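Local coordinates for protein acyl-ACP thioesterase (Bacteroides thetaiotaomicron, PDB 2ESS) that probably hydrolyses the thioester of fatty acyl-[acyl carrier protein], releasing free fatty acids in lipid metabolism, at residues V81-E86 with T93-A98; M2-K7 with Y138-P143; V61-A66 with V113-N118; R201-Y206 with R242-F247. All coordinates share one frame; numbering follows the deposited sequence.

How the contacts relate
Contacts 1, 3 and 4 are strand pairings on one antiparallel sheet, as in a double hotdog fold; contact 2 joins two loops beside its edge. Along the chain, contact 1 closes a hairpin nested inside contact 3, and both lie inside the loop closed by contact 2, which ties the amino-terminal residues to 138-143; contact 4 follows in series. Across the sheet, strand 92-100 of contact 1 neighbours strand 106-118 of contact 3, and strand 58-69 of contact 3 neighbours strand 199-206 of contact 4, joining the two hotdog halves. Contacts 1 and 3 have centres about 13 Å apart, contacts 3 and 4 about 16 Å. Contact 2 borders contact 1, about 10 Å away between centres.

Contact 1: V81-E86 with T93-A98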
loop_
_atom_site.group_PDB
_atom_site.type_symbol
_atom_site.label_atom_id
_atom_site.label_comp_id
_atom_site.label_asym_id
_atom_site.label_seq_id
_atom_site.Cartn_x
_atom_site.Cartn_y
_atom_site.Cartn_z
ATOM N N VAL A 81 5.170 -14.972 -7.285
ATOM C CA VAL A 81 6.416 -14.935 -6.560
ATOM C C VAL A 81 6.716 -16.351 -6.075
ATOM O O VAL A 81 5.847 -17.040 -5.502
ATOM C CB VAL A 81 6.312 -13.971 -5.377
ATOM C CG1 VAL A 81 7.587 -14.022 -4.499
ATOM C CG2 VAL A 81 5.985 -12.560 -5.857
ATOM N N GLN A 82 7.945 -16.789 -6.301
ATOM C CA GLN A 82 8.458 -18.025 -5.712
ATOM C C GLN A 82 9.515 -17.613 -4.693
ATOM O O GLN A 82 10.250 -16.658 -4.909
ATOM C CB GLN A 82 9.078 -18.933 -6.765
ATOM C CG GLN A 82 8.074 -19.697 -7.594
ATOM C CD GLN A 82 8.699 -20.349 -8.783
ATOM O OE1 GLN A 82 9.831 -20.063 -9.139
ATOM N NE2 GLN A 82 7.964 -21.231 -9.405
ATOM N N THR A 83 9.595 -18.360 -3.602
ATOM C CA THR A 83 10.569 -18.093 -2.562
ATOM C C THR A 83 11.018 -19.399 -1.912
ATOM O O THR A 83 10.279 -20.392 -1.865
ATOM C CB THR A 83 9.986 -17.111 -1.515
ATOM O OG1 THR A 83 11.021 -16.764 -0.603
ATOM C CG2 THR A 83 8.756 -17.707 -0.800
ATOM N N TRP A 84 12.243 -19.379 -1.412
ATOM C CA TRP A 84 12.866 -20.542 -0.842
ATOM C C TRP A 84 14.056 -20.073 -0.012
ATOM O O TRP A 84 14.574 -18.967 -0.214
ATOM C CB TRP A 84 13.334 -21.510 -1.954
ATOM C CG TRP A 84 14.369 -20.945 -2.853
ATOM C CD1 TRP A 84 15.722 -21.030 -2.706
ATOM C CD2 TRP A 84 14.139 -20.179 -4.036
ATOM N NE1 TRP A 84 16.346 -20.354 -3.720
ATOM C CE2 TRP A 84 15.391 -19.826 -4.554
ATOM C CE3 TRP A 84 12.983 -19.745 -4.699
ATOM C CZ2 TRP A 84 15.530 -19.088 -5.715
ATOM C CZ3 TRP A 84 13.118 -19.010 -5.839
ATOM C CH2 TRP A 84 14.385 -18.683 -6.342
ATOM N N VAL A 85 14.454 -20.921 0.918
ATOM C CA VAL A 85 15.639 -20.739 1.732
ATOM C C VAL A 85 16.838 -21.293 1.028
ATOM O O VAL A 85 16.872 -22.465 0.697
ATOM C CB VAL A 85 15.483 -21.437 3.117
ATOM C CG1 VAL A 85 16.763 -21.308 3.976
ATOM C CG2 VAL A 85 14.298 -20.848 3.864
ATOM N N GLU A 86 17.836 -20.439 0.787
ATOM C CA GLU A 86 19.072 -20.863 0.133
ATOM C C GLU A 86 20.110 -21.352 1.123
ATOM O O GLU A 86 20.763 -22.362 0.887
ATOM C CB GLU A 86 19.658 -19.730 -0.704
ATOM C CG GLU A 86 20.970 -20.102 -1.314
ATOM C CD GLU A 86 21.541 -18.989 -2.169
ATOM O OE1 GLU A 86 21.754 -17.870 -1.624
ATOM O OE2 GLU A 86 21.783 -19.258 -3.366
ATOM N N THR A 93 20.142 -16.006 7.767
ATOM C CA THR A 93 19.496 -16.856 6.780
ATOM C C THR A 93 19.310 -16.083 5.495
ATOM O O THR A 93 18.898 -14.927 5.537
ATOM C CB THR A 93 18.131 -17.348 7.286
ATOM O OG1 THR A 93 18.378 -18.199 8.396
ATOM C CG2 THR A 93 17.385 -18.134 6.226
ATOM N N ASP A 94 19.671 -16.718 4.385
ATOM C CA ASP A 94 19.505 -16.143 3.049
ATOM C C ASP A 94 18.245 -16.752 2.425
ATOM O O ASP A 94 18.169 -17.955 2.224
ATOM C CB ASP A 94 20.733 -16.427 2.185
ATOM C CG ASP A 94 22.000 -15.740 2.710
ATOM O OD1 ASP A 94 21.927 -14.790 3.547
ATOM O OD2 ASP A 94 23.087 -16.196 2.303
ATOM N N ARG A 95 17.265 -15.908 2.157
ATOM C CA ARG A 95 16.039 -16.276 1.497
ATOM C C ARG A 95 15.984 -15.590 0.126
ATOM O O ARG A 95 16.164 -14.371 0.022
ATOM C CB ARG A 95 14.835 -15.827 2.285
ATOM C CG ARG A 95 13.560 -15.928 1.448
ATOM C CD ARG A 95 12.306 -15.714 2.200
ATOM N NE ARG A 95 11.958 -16.714 3.219
ATOM C CZ ARG A 95 11.421 -17.901 3.006
ATOM N NH1 ARG A 95 11.290 -18.396 1.787
ATOM N NH2 ARG A 95 11.102 -18.656 4.048
ATOM N N ASN A 96 15.725 -16.382 -0.913
ATOM C CA ASN A 96 15.739 -15.899 -2.302
ATOM C C ASN A 96 14.372 -15.969 -2.891
ATOM O O ASN A 96 13.453 -16.623 -2.326
ATOM C CB ASN A 96 16.752 -16.676 -3.123
ATOM C CG ASN A 96 18.177 -16.419 -2.656
ATOM O OD1 ASN A 96 18.442 -15.489 -1.875
ATOM N ND2 ASN A 96 19.078 -17.261 -3.083
ATOM N N PHE A 97 14.219 -15.238 -3.981
ATOM C CA PHE A 97 12.923 -15.053 -4.655
ATOM C C PHE A 97 13.101 -15.035 -6.175
ATOM O O PHE A 97 14.155 -14.630 -6.702
ATOM C CB PHE A 97 12.254 -13.722 -4.285
ATOM C CG PHE A 97 12.085 -13.497 -2.840
ATOM C CD1 PHE A 97 13.096 -12.903 -2.104
ATOM C CD2 PHE A 97 10.888 -13.832 -2.205
ATOM C CE1 PHE A 97 12.924 -12.665 -0.751
ATOM C CE2 PHE A 97 10.718 -13.606 -0.874
ATOM C CZ PHE A 97 11.740 -13.036 -0.133
ATOM N N ALA A 98 12.062 -15.493 -6.868
ATOM C CA ALA A 98 11.933 -15.297 -8.314
ATOM C C ALA A 98 10.567 -14.634 -8.544
ATOM O O ALA A 98 9.594 -14.882 -7.827
ATOM C CB ALA A 98 12.042 -16.620 -9.057
HETATM O O HOH W 1 19.180 -19.391 -4.821
#
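The beta hairpin of strands 78-88 and 92-100 pairs Thr83 with Phe97 and Val85 with Arg95 on the face covered by helix 28-45, while Trp84 and Asn96 meet on the other. Asn96 O accepts from Trp84 N at 3.1 Å and from Thr83 OG1 at 3.0 Å, the two donors arriving from opposite faces of its carbonyl plane. With OG1 anti to the backbone N (chi1 -174°), Thr83 also receives Arg95 NH1 at 2.9 Å. Val85 CG2 lies over one face of that guanidinium, whose NH2 reaches His42. A leucine in place of Arg95 would probably leave Thr83 OG1 and His42 ND1 each without its guanidinium donor. Asn96 CB sits 3.7 Å from Trp84 CE2, over the indole face, with the amide plane nearly perpendicular to the ring. A water accepts hydrogen bonds from Trp84 NE1 and, at 2.8 Å, from Asn96 ND2, while Glu86 forms a salt bridge with Arg111. An antiparallel sheet packed against a helix, here 28-45, is characteristic of the hotdog fold.

Contact 2: M2-K7 with Y138-P143; sequences MSEENK and YICDEP
Tyr138 begins the second segment beside Met2, a selenomethionine whose SE lies 3.6 Å from Tyr138 CE1 in an oblique Met-aromatic contact; it rests on one of two modelled conformers and is therefore tentative. A water donates to both Tyr138 O and Lys7 O, bridging the two backbones. At Ile139 it is the carbonyl that counts, because Lys7 NZ binds Ile139 O at 2.8 Å, nearly in line with the C=O bond. The lysine chain runs extended beyond CG to get there, and NZ also makes a salt bridge to Glu4 OE2 (3.0 Å), on the syn side of the carboxylate. An alanine in place of Lys7 would probably leave that carboxylate without its countercharge and Ile139 O without this donor. Cys140 CB follows, packed 3.9 Å from Lys7 CB. Asp141 N then gives a fairly straight bond of 3.0 Å to Glu4 OE1 (163° at the hydrogen), while a second water donates to the same OE1 and to Ile139 O. Glu4 bends at chi2 (-57°), which turns its carboxylate back between the lysine and this backbone N-H. Asp141 OD1 stands only 3.1 Å from Glu4 OE1, two negative groups in proximity, and Lys7 would probably partly offset the charge of Glu4. The loop lies beside strand 78-88, with Cys140 hydrogen-bonded through its backbone to Val85 and packed on Trp84, while Lys7 O accepts from His42 of helix 28-45.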
loop_
_atom_site.group_PDB
_atom_site.type_symbol
_atom_site.label_atom_id
_atom_site.label_comp_id
_atom_site.label_asym_id
_atom_site.label_seq_id
_atom_site.Cartn_x
_atom_site.Cartn_y
_atom_site.Cartn_z
HETATM N N MSE A 2 11.700 -35.079 0.417
HETATM C CA MSE A 2 11.102 -33.888 -0.255
HETATM C C MSE A 2 12.006 -33.349 -1.376
HETATM O O MSE A 2 13.204 -33.113 -1.162
HETATM C CB MSE A 2 10.856 -32.806 0.788
HETATM C CG MSE A 2 9.988 -31.683 0.321
HETATM SE SE MSE A 2 9.837 -30.343 1.716
HETATM C CE MSE A 2 9.005 -31.479 3.168
ATOM N N SER A 3 11.441 -33.168 -2.576
ATOM C CA SER A 3 12.214 -32.725 -3.752
ATOM C C SER A 3 12.586 -31.260 -3.616
ATOM O O SER A 3 12.003 -30.544 -2.788
ATOM C CB SER A 3 11.429 -32.951 -5.065
ATOM O OG SER A 3 10.642 -31.816 -5.447
ATOM N N GLU A 4 13.533 -30.809 -4.438
ATOM C CA GLU A 4 13.940 -29.388 -4.420
ATOM C C GLU A 4 12.785 -28.450 -4.792
ATOM O O GLU A 4 12.549 -27.445 -4.105
ATOM C CB GLU A 4 15.157 -29.144 -5.325
ATOM C CG GLU A 4 16.403 -29.884 -4.865
ATOM C CD GLU A 4 16.761 -29.515 -3.450
ATOM O OE1 GLU A 4 17.029 -28.316 -3.234
ATOM O OE2 GLU A 4 16.729 -30.402 -2.558
ATOM N N GLU A 5 12.060 -28.789 -5.859
ATOM C CA GLU A 5 10.830 -28.070 -6.218
ATOM C C GLU A 5 9.848 -27.952 -5.040
ATOM O O GLU A 5 9.181 -26.934 -4.896
ATOM C CB GLU A 5 10.138 -28.761 -7.398
ATOM N N ASN A 6 9.753 -29.003 -4.221
ATOM C CA ASN A 6 8.809 -29.053 -3.076
ATOM C C ASN A 6 9.102 -28.076 -1.906
ATOM O O ASN A 6 8.233 -27.799 -1.090
ATOM C CB ASN A 6 8.747 -30.481 -2.507
ATOM C CG ASN A 6 7.989 -31.453 -3.399
ATOM O OD1 ASN A 6 7.078 -31.074 -4.144
ATOM N ND2 ASN A 6 8.354 -32.726 -3.306
ATOM N N LYS A 7 10.325 -27.573 -1.837
ATOM C CA LYS A 7 10.737 -26.608 -0.815
ATOM C C LYS A 7 10.433 -25.164 -1.198
ATOM O O LYS A 7 10.644 -24.270 -0.405
ATOM C CB LYS A 7 12.235 -26.735 -0.584
ATOM C CG LYS A 7 12.655 -28.116 -0.133
ATOM C CD LYS A 7 14.117 -28.347 -0.346
ATOM C CE LYS A 7 14.560 -29.658 0.284
ATOM N NZ LYS A 7 16.043 -29.768 0.276
ATOM N N TYR A 138 14.403 -27.255 4.713
ATOM C CA TYR A 138 13.895 -26.549 3.545
ATOM C C TYR A 138 14.985 -25.818 2.733
ATOM O O TYR A 138 14.676 -25.118 1.755
ATOM C CB TYR A 138 12.785 -25.592 3.965
ATOM C CG TYR A 138 11.545 -26.339 4.426
ATOM C CD1 TYR A 138 10.615 -26.829 3.501
ATOM C CD2 TYR A 138 11.324 -26.570 5.772
ATOM C CE1 TYR A 138 9.486 -27.522 3.936
ATOM C CE2 TYR A 138 10.247 -27.271 6.210
ATOM C CZ TYR A 138 9.317 -27.735 5.300
ATOM O OH TYR A 138 8.218 -28.403 5.778
ATOM N N ILE A 139 16.250 -26.019 3.099
ATOM C CA ILE A 139 17.362 -25.478 2.306
ATOM C C ILE A 139 17.291 -26.043 0.879
ATOM O O ILE A 139 17.183 -27.244 0.680
ATOM C CB ILE A 139 18.736 -25.758 2.955
ATOM C CG1 ILE A 139 18.896 -24.898 4.211
ATOM C CG2 ILE A 139 19.866 -25.458 1.953
ATOM C CD1 ILE A 139 19.817 -25.449 5.239
ATOM N N CYS A 140 17.349 -25.157 -0.106
ATOM C CA CYS A 140 16.949 -25.458 -1.436
ATOM C C CYS A 140 17.967 -24.834 -2.391
ATOM O O CYS A 140 18.399 -23.678 -2.202
ATOM C CB CYS A 140 15.546 -24.859 -1.636
ATOM S SG CYS A 140 14.899 -24.835 -3.305
ATOM N N ASP A 141 18.292 -25.592 -3.434
ATOM C CA ASP A 141 19.318 -25.227 -4.415
ATOM C C ASP A 141 18.778 -24.504 -5.664
ATOM O O ASP A 141 19.486 -24.370 -6.650
ATOM C CB ASP A 141 20.104 -26.495 -4.840
ATOM C CG ASP A 141 19.272 -27.479 -5.696
ATOM O OD1 ASP A 141 18.052 -27.257 -5.940
ATOM O OD2 ASP A 141 19.852 -28.499 -6.132
ATOM N N GLU A 142 17.538 -24.041 -5.643
ATOM C CA GLU A 142 16.973 -23.306 -6.782
ATOM C C GLU A 142 17.862 -22.099 -7.173
ATOM O O GLU A 142 18.325 -21.363 -6.315
ATOM C CB GLU A 142 15.567 -22.844 -6.403
ATOM C CG GLU A 142 14.791 -22.092 -7.466
ATOM C CD GLU A 142 14.407 -22.977 -8.651
ATOM O OE1 GLU A 142 14.050 -22.395 -9.693
ATOM O OE2 GLU A 142 14.459 -24.229 -8.538
ATOM N N PRO A 143 18.114 -21.898 -8.476
ATOM C CA PRO A 143 19.021 -20.786 -8.810
ATOM C C PRO A 143 18.425 -19.389 -8.647
ATOM O O PRO A 143 17.208 -19.168 -8.826
ATOM C CB PRO A 143 19.367 -21.027 -10.281
ATOM C CG PRO A 143 18.626 -22.261 -10.716
ATOM C CD PRO A 143 17.633 -22.604 -9.675
HETATM O O HOH W 2 18.978 -28.825 -1.363
HETATM O O HOH W 3 12.907 -23.332 1.107
#

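Contact 3: V61-A66 with V113-N118; sequences VLSRLA and VWAMIN
Val113 O is gripped by two successive backbone N-H groups, Ser63 N at 2.8 Å and Arg64 N at 3.3 Å, and so marks a classic beta bulge. The first donor lies in the carbonyl plane; the second is tilted from it and makes the longer bond. Ser63 and Arg64 thus both face a single residue, and the register moves by one between the Leu62-Trp114 pair and the Arg64-Val113 pair. Before the bulge, Val61 and Ala115 form a regular hydrogen-bonded pair, with Ala115 N reaching Val61 O at 2.7 Å.

The side chains divide between the two faces of the sheet. On one, Leu62 places CD1 over the six-membered ring of Trp114, 3.9 Å from its centroid and 19° off the ring normal, a CH-pi contact. With CG opposite the backbone N (chi1 178°), CD1 is carried over the ring; CB also comes near Trp114 CZ3. Trp114 NE1 turns to Ser112 OG. On the other face, in the conformer described, one of two, the CG2 branch of Val61 touches Ala115 CB at 3.6 Å and also meets Ile117 CG2, while Arg64 CB packs against Val113 CB.

Strand 58-69 is flanked here by 106-118 and, on its other edge, by 199-206, where Ser63 pairs with Tyr206; strand 106-118 in turn borders 92-100, whose Arg95 packs against Trp114.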
loop_
_atom_site.group_PDB
_atom_site.type_symbol
_atom_site.label_atom_id
_atom_site.label_comp_id
_atom_site.label_asym_id
_atom_site.label_seq_id
_atom_site.Cartn_x
_atom_site.Cartn_y
_atom_site.Cartn_z
ATOM N N VAL A 61 14.987 -10.595 11.936
ATOM C CA VAL A 61 15.080 -9.204 11.492
ATOM C C VAL A 61 15.700 -9.151 10.108
ATOM O O VAL A 61 16.684 -9.793 9.845
ATOM C CB VAL A 61 15.866 -8.295 12.480
ATOM C CG1 VAL A 61 15.055 -8.067 13.746
ATOM C CG2 VAL A 61 17.224 -8.875 12.816
ATOM N N LEU A 62 15.080 -8.363 9.235
ATOM C CA LEU A 62 15.529 -8.180 7.870
ATOM C C LEU A 62 16.701 -7.224 7.888
ATOM O O LEU A 62 16.571 -6.082 8.347
ATOM C CB LEU A 62 14.418 -7.583 6.998
ATOM C CG LEU A 62 14.749 -7.289 5.523
ATOM C CD1 LEU A 62 15.176 -8.577 4.777
ATOM C CD2 LEU A 62 13.518 -6.634 4.859
ATOM N N SER A 63 17.812 -7.679 7.316
ATOM C CA SER A 63 19.061 -6.917 7.283
ATOM C C SER A 63 19.310 -6.310 5.899
ATOM O O SER A 63 19.663 -5.154 5.786
ATOM C CB SER A 63 20.241 -7.818 7.673
ATOM O OG SER A 63 20.014 -8.429 8.921
ATOM N N ARG A 64 19.162 -7.116 4.865
ATOM C CA ARG A 64 19.466 -6.710 3.489
ATOM C C ARG A 64 18.414 -7.264 2.505
ATOM O O ARG A 64 17.898 -8.357 2.672
ATOM C CB ARG A 64 20.831 -7.200 3.051
ATOM C CG ARG A 64 22.010 -6.769 3.852
ATOM C CD ARG A 64 23.348 -6.989 3.068
ATOM N NE ARG A 64 24.516 -6.606 3.888
ATOM C CZ ARG A 64 24.870 -5.348 4.122
ATOM N NH1 ARG A 64 24.202 -4.327 3.576
ATOM N NH2 ARG A 64 25.901 -5.100 4.901
ATOM N N LEU A 65 18.127 -6.488 1.473
ATOM C CA LEU A 65 17.218 -6.880 0.384
ATOM C C LEU A 65 17.793 -6.379 -0.937
ATOM O O LEU A 65 18.108 -5.188 -1.032
ATOM C CB LEU A 65 15.839 -6.283 0.616
ATOM C CG LEU A 65 14.737 -6.558 -0.397
ATOM C CD1 LEU A 65 14.445 -8.099 -0.552
ATOM C CD2 LEU A 65 13.512 -5.778 -0.034
ATOM N N ALA A 66 17.972 -7.269 -1.933
ATOM C CA ALA A 66 18.341 -6.840 -3.306
ATOM C C ALA A 66 17.312 -7.442 -4.249
ATOM O O ALA A 66 16.991 -8.621 -4.137
ATOM C CB ALA A 66 19.750 -7.273 -3.713
ATOM N N VAL A 113 18.444 -11.134 3.374
ATOM C CA VAL A 113 19.354 -11.633 4.421
ATOM C C VAL A 113 18.700 -11.240 5.741
ATOM O O VAL A 113 18.317 -10.088 5.942
ATOM C CB VAL A 113 20.783 -11.050 4.316
ATOM C CG1 VAL A 113 21.692 -11.540 5.512
ATOM C CG2 VAL A 113 21.403 -11.328 2.905
ATOM N N TRP A 114 18.500 -12.234 6.583
ATOM C CA TRP A 114 17.733 -12.081 7.833
ATOM C C TRP A 114 18.606 -12.493 8.995
ATOM O O TRP A 114 19.231 -13.550 8.943
ATOM C CB TRP A 114 16.491 -12.995 7.816
ATOM C CG TRP A 114 15.557 -12.700 6.696
ATOM C CD1 TRP A 114 15.694 -13.057 5.387
ATOM C CD2 TRP A 114 14.348 -11.973 6.789
ATOM N NE1 TRP A 114 14.659 -12.574 4.674
ATOM C CE2 TRP A 114 13.802 -11.918 5.509
ATOM C CE3 TRP A 114 13.648 -11.387 7.852
ATOM C CZ2 TRP A 114 12.582 -11.297 5.242
ATOM C CZ3 TRP A 114 12.458 -10.748 7.581
ATOM C CH2 TRP A 114 11.943 -10.707 6.294
ATOM N N ALA A 115 18.614 -11.708 10.073
ATOM C CA ALA A 115 19.307 -12.119 11.291
ATOM C C ALA A 115 18.281 -12.752 12.245
ATOM O O ALA A 115 17.122 -12.441 12.193
ATOM C CB ALA A 115 19.998 -10.934 11.986
HETATM N N MSE A 116 18.731 -13.655 13.095
HETATM C CA MSE A 116 17.919 -14.114 14.236
HETATM C C MSE A 116 18.484 -13.537 15.525
HETATM O O MSE A 116 19.652 -13.702 15.792
HETATM C CB MSE A 116 17.901 -15.614 14.344
HETATM C CG MSE A 116 17.245 -16.040 15.637
HETATM SE SE MSE A 116 16.755 -17.882 15.670
HETATM C CE MSE A 116 18.009 -18.646 13.945
ATOM N N ILE A 117 17.668 -12.851 16.304
ATOM C CA ILE A 117 18.160 -12.225 17.533
ATOM C C ILE A 117 17.350 -12.682 18.735
ATOM O O ILE A 117 16.134 -12.934 18.626
ATOM C CB ILE A 117 18.152 -10.663 17.461
ATOM C CG1 ILE A 117 16.746 -10.095 17.442
ATOM C CG2 ILE A 117 18.901 -10.151 16.213
ATOM C CD1 ILE A 117 16.687 -8.693 17.980
ATOM N N ASN A 118 18.038 -12.788 19.867
ATOM C CA ASN A 118 17.399 -13.028 21.143
ATOM C C ASN A 118 16.624 -11.788 21.555
ATOM O O ASN A 118 17.140 -10.668 21.488
ATOM C CB ASN A 118 18.451 -13.402 22.182
ATOM C CG ASN A 118 17.840 -13.747 23.512
ATOM O OD1 ASN A 118 17.374 -12.880 24.218
ATOM N ND2 ASN A 118 17.828 -15.012 23.843
#

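Contact 4: R201-Y206 with R242-F247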
loop_
_atom_site.group_PDB
_atom_site.type_symbol
_atom_site.label_atom_id
_atom_site.label_comp_id
_atom_site.label_asym_id
_atom_site.label_seq_id
_atom_site.Cartn_x
_atom_site.Cartn_y
_atom_site.Cartn_z
ATOM N N ARG A 201 18.129 -2.506 -10.761
ATOM C CA ARG A 201 18.547 -3.094 -9.487
ATOM C C ARG A 201 18.313 -2.131 -8.359
ATOM O O ARG A 201 18.574 -0.941 -8.490
ATOM C CB ARG A 201 20.007 -3.518 -9.522
ATOM C CG ARG A 201 20.405 -4.265 -8.219
ATOM C CD ARG A 201 21.566 -5.066 -8.396
ATOM N NE ARG A 201 22.049 -5.542 -7.101
ATOM C CZ ARG A 201 22.129 -6.809 -6.713
ATOM N NH1 ARG A 201 21.696 -7.810 -7.501
ATOM N NH2 ARG A 201 22.649 -7.066 -5.506
ATOM N N PHE A 202 17.815 -2.662 -7.244
ATOM C CA PHE A 202 17.468 -1.890 -6.085
ATOM C C PHE A 202 17.874 -2.663 -4.829
ATOM O O PHE A 202 17.512 -3.836 -4.654
ATOM C CB PHE A 202 15.973 -1.569 -6.096
ATOM C CG PHE A 202 15.526 -0.783 -4.899
ATOM C CD1 PHE A 202 15.768 0.574 -4.819
ATOM C CD2 PHE A 202 14.892 -1.421 -3.844
ATOM C CE1 PHE A 202 15.395 1.286 -3.702
ATOM C CE2 PHE A 202 14.521 -0.730 -2.760
ATOM C CZ PHE A 202 14.765 0.638 -2.688
ATOM N N GLU A 203 18.645 -2.015 -3.965
ATOM C CA GLU A 203 19.070 -2.639 -2.722
ATOM C C GLU A 203 18.755 -1.781 -1.506
ATOM O O GLU A 203 18.791 -0.583 -1.577
ATOM C CB GLU A 203 20.563 -2.899 -2.747
ATOM C CG GLU A 203 21.086 -3.613 -3.954
ATOM C CD GLU A 203 22.609 -3.733 -3.973
ATOM O OE1 GLU A 203 23.267 -3.458 -2.946
ATOM O OE2 GLU A 203 23.147 -4.073 -5.049
HETATM N N MSE A 204 18.397 -2.429 -0.419
HETATM C CA MSE A 204 18.129 -1.802 0.871
HETATM C C MSE A 204 19.020 -2.489 1.889
HETATM O O MSE A 204 19.200 -3.739 1.848
HETATM C CB MSE A 204 16.702 -2.056 1.302
HETATM C CG MSE A 204 15.680 -1.338 0.458
HETATM SE SE MSE A 204 15.903 0.652 0.721
HETATM C CE MSE A 204 15.932 0.917 2.705
ATOM N N ALA A 205 19.578 -1.675 2.782
ATOM C CA ALA A 205 20.244 -2.160 4.001
ATOM C C ALA A 205 19.576 -1.499 5.196
ATOM O O ALA A 205 19.513 -0.281 5.281
ATOM C CB ALA A 205 21.735 -1.819 3.981
ATOM N N TYR A 206 19.118 -2.300 6.141
ATOM C CA TYR A 206 18.304 -1.775 7.253
ATOM C C TYR A 206 19.222 -1.766 8.436
ATOM O O TYR A 206 19.653 -2.815 8.919
ATOM C CB TYR A 206 17.063 -2.642 7.496
ATOM C CG TYR A 206 16.085 -2.547 6.359
ATOM C CD1 TYR A 206 15.245 -1.425 6.241
ATOM C CD2 TYR A 206 16.025 -3.517 5.381
ATOM C CE1 TYR A 206 14.370 -1.282 5.171
ATOM C CE2 TYR A 206 15.129 -3.380 4.313
ATOM C CZ TYR A 206 14.306 -2.283 4.228
ATOM O OH TYR A 206 13.442 -2.165 3.162
ATOM N N ARG A 242 20.472 2.362 4.250
ATOM C CA ARG A 242 21.197 2.709 3.046
ATOM C C ARG A 242 20.539 1.956 1.906
ATOM O O ARG A 242 19.865 0.911 2.125
ATOM C CB ARG A 242 22.696 2.360 3.155
ATOM C CG ARG A 242 23.432 3.253 4.130
ATOM C CD ARG A 242 24.942 3.000 4.214
ATOM N NE ARG A 242 25.124 1.920 5.132
ATOM C CZ ARG A 242 25.524 2.031 6.389
ATOM N NH1 ARG A 242 25.875 3.192 6.933
ATOM N NH2 ARG A 242 25.584 0.924 7.094
ATOM N N SER A 243 20.739 2.496 0.701
ATOM C CA SER A 243 20.124 1.988 -0.497
ATOM C C SER A 243 21.020 2.210 -1.692
ATOM O O SER A 243 21.836 3.138 -1.732
ATOM C CB SER A 243 18.753 2.651 -0.702
ATOM O OG SER A 243 18.127 2.230 -1.901
ATOM N N LYS A 244 20.886 1.304 -2.650
ATOM C CA LYS A 244 21.511 1.438 -3.938
ATOM C C LYS A 244 20.423 1.276 -5.009
ATOM O O LYS A 244 19.585 0.372 -4.945
ATOM C CB LYS A 244 22.613 0.416 -4.076
ATOM C CG LYS A 244 23.453 0.549 -5.311
ATOM C CD LYS A 244 24.459 -0.593 -5.420
ATOM C CE LYS A 244 25.453 -0.573 -4.285
ATOM N NZ LYS A 244 26.643 -1.404 -4.576
ATOM N N VAL A 245 20.426 2.197 -5.960
ATOM C CA VAL A 245 19.420 2.256 -7.028
ATOM C C VAL A 245 20.190 2.331 -8.324
ATOM O O VAL A 245 21.018 3.243 -8.526
ATOM C CB VAL A 245 18.495 3.471 -6.892
ATOM C CG1 VAL A 245 17.283 3.294 -7.779
ATOM C CG2 VAL A 245 18.022 3.689 -5.470
ATOM N N ILE A 246 19.985 1.337 -9.177
ATOM C CA ILE A 246 20.583 1.342 -10.514
ATOM C C ILE A 246 19.464 1.434 -11.566
ATOM O O ILE A 246 18.581 0.579 -11.635
ATOM C CB ILE A 246 21.504 0.112 -10.734
ATOM C CG1 ILE A 246 22.650 0.133 -9.678
ATOM C CG2 ILE A 246 22.090 0.124 -12.144
ATOM C CD1 ILE A 246 23.531 -1.060 -9.691
ATOM N N PHE A 247 19.503 2.492 -12.350
ATOM C CA PHE A 247 18.572 2.690 -13.449
ATOM C C PHE A 247 19.182 2.190 -14.742
ATOM O O PHE A 247 20.402 2.104 -14.856
ATOM C CB PHE A 247 18.254 4.165 -13.644
ATOM C CG PHE A 247 17.362 4.739 -12.598
ATOM C CD1 PHE A 247 17.873 5.199 -11.404
ATOM C CD2 PHE A 247 15.991 4.849 -12.826
ATOM C CE1 PHE A 247 17.033 5.752 -10.448
ATOM C CE2 PHE A 247 15.153 5.412 -11.876
ATOM C CZ PHE A 247 15.668 5.848 -10.681
HETATM O O HOH W 4 25.383 -3.332 -6.637
#
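Glu203 and Lys244 lie side by side and point the same way from their hydrogen-bonded pair, so the lysine methylenes run along the carboxylate, CD 3.7 Å from Glu203 OE2. Their charged ends stop short of a salt bridge, and a water links them, donating to OE2 and accepting from NZ. Glu203 OE2 has a nearer charged partner in Arg201, which grips it side-on: NE comes in on the anti side at 2.8 Å and NH2 from above the carboxylate plane, while OE2 stays in the plane of the guanidinium. NH1 of that arginine also bridges to Glu68.

On the opposite face, Phe202 and Val245 also run side by side, with Val245 CG2 at the edge of the ring, 3.9 Å from Phe202 CD1. Ser243 sits next to them: its OG, anti to N (chi1 177°), donates a hydrogen bond to Glu203 O at 2.9 Å, an oxygen that Lys244 N also uses. Selenomethionine Met204, bent at chi2 and chi3, sets SE 3.8 Å from Ser243 CB. Helix 178-186 covers this side through Ile182, Ile185 and Leu186. The pair, nearly exactly antiparallel (178°), is part of a sheet packed on that helix, as in the hotdog fold.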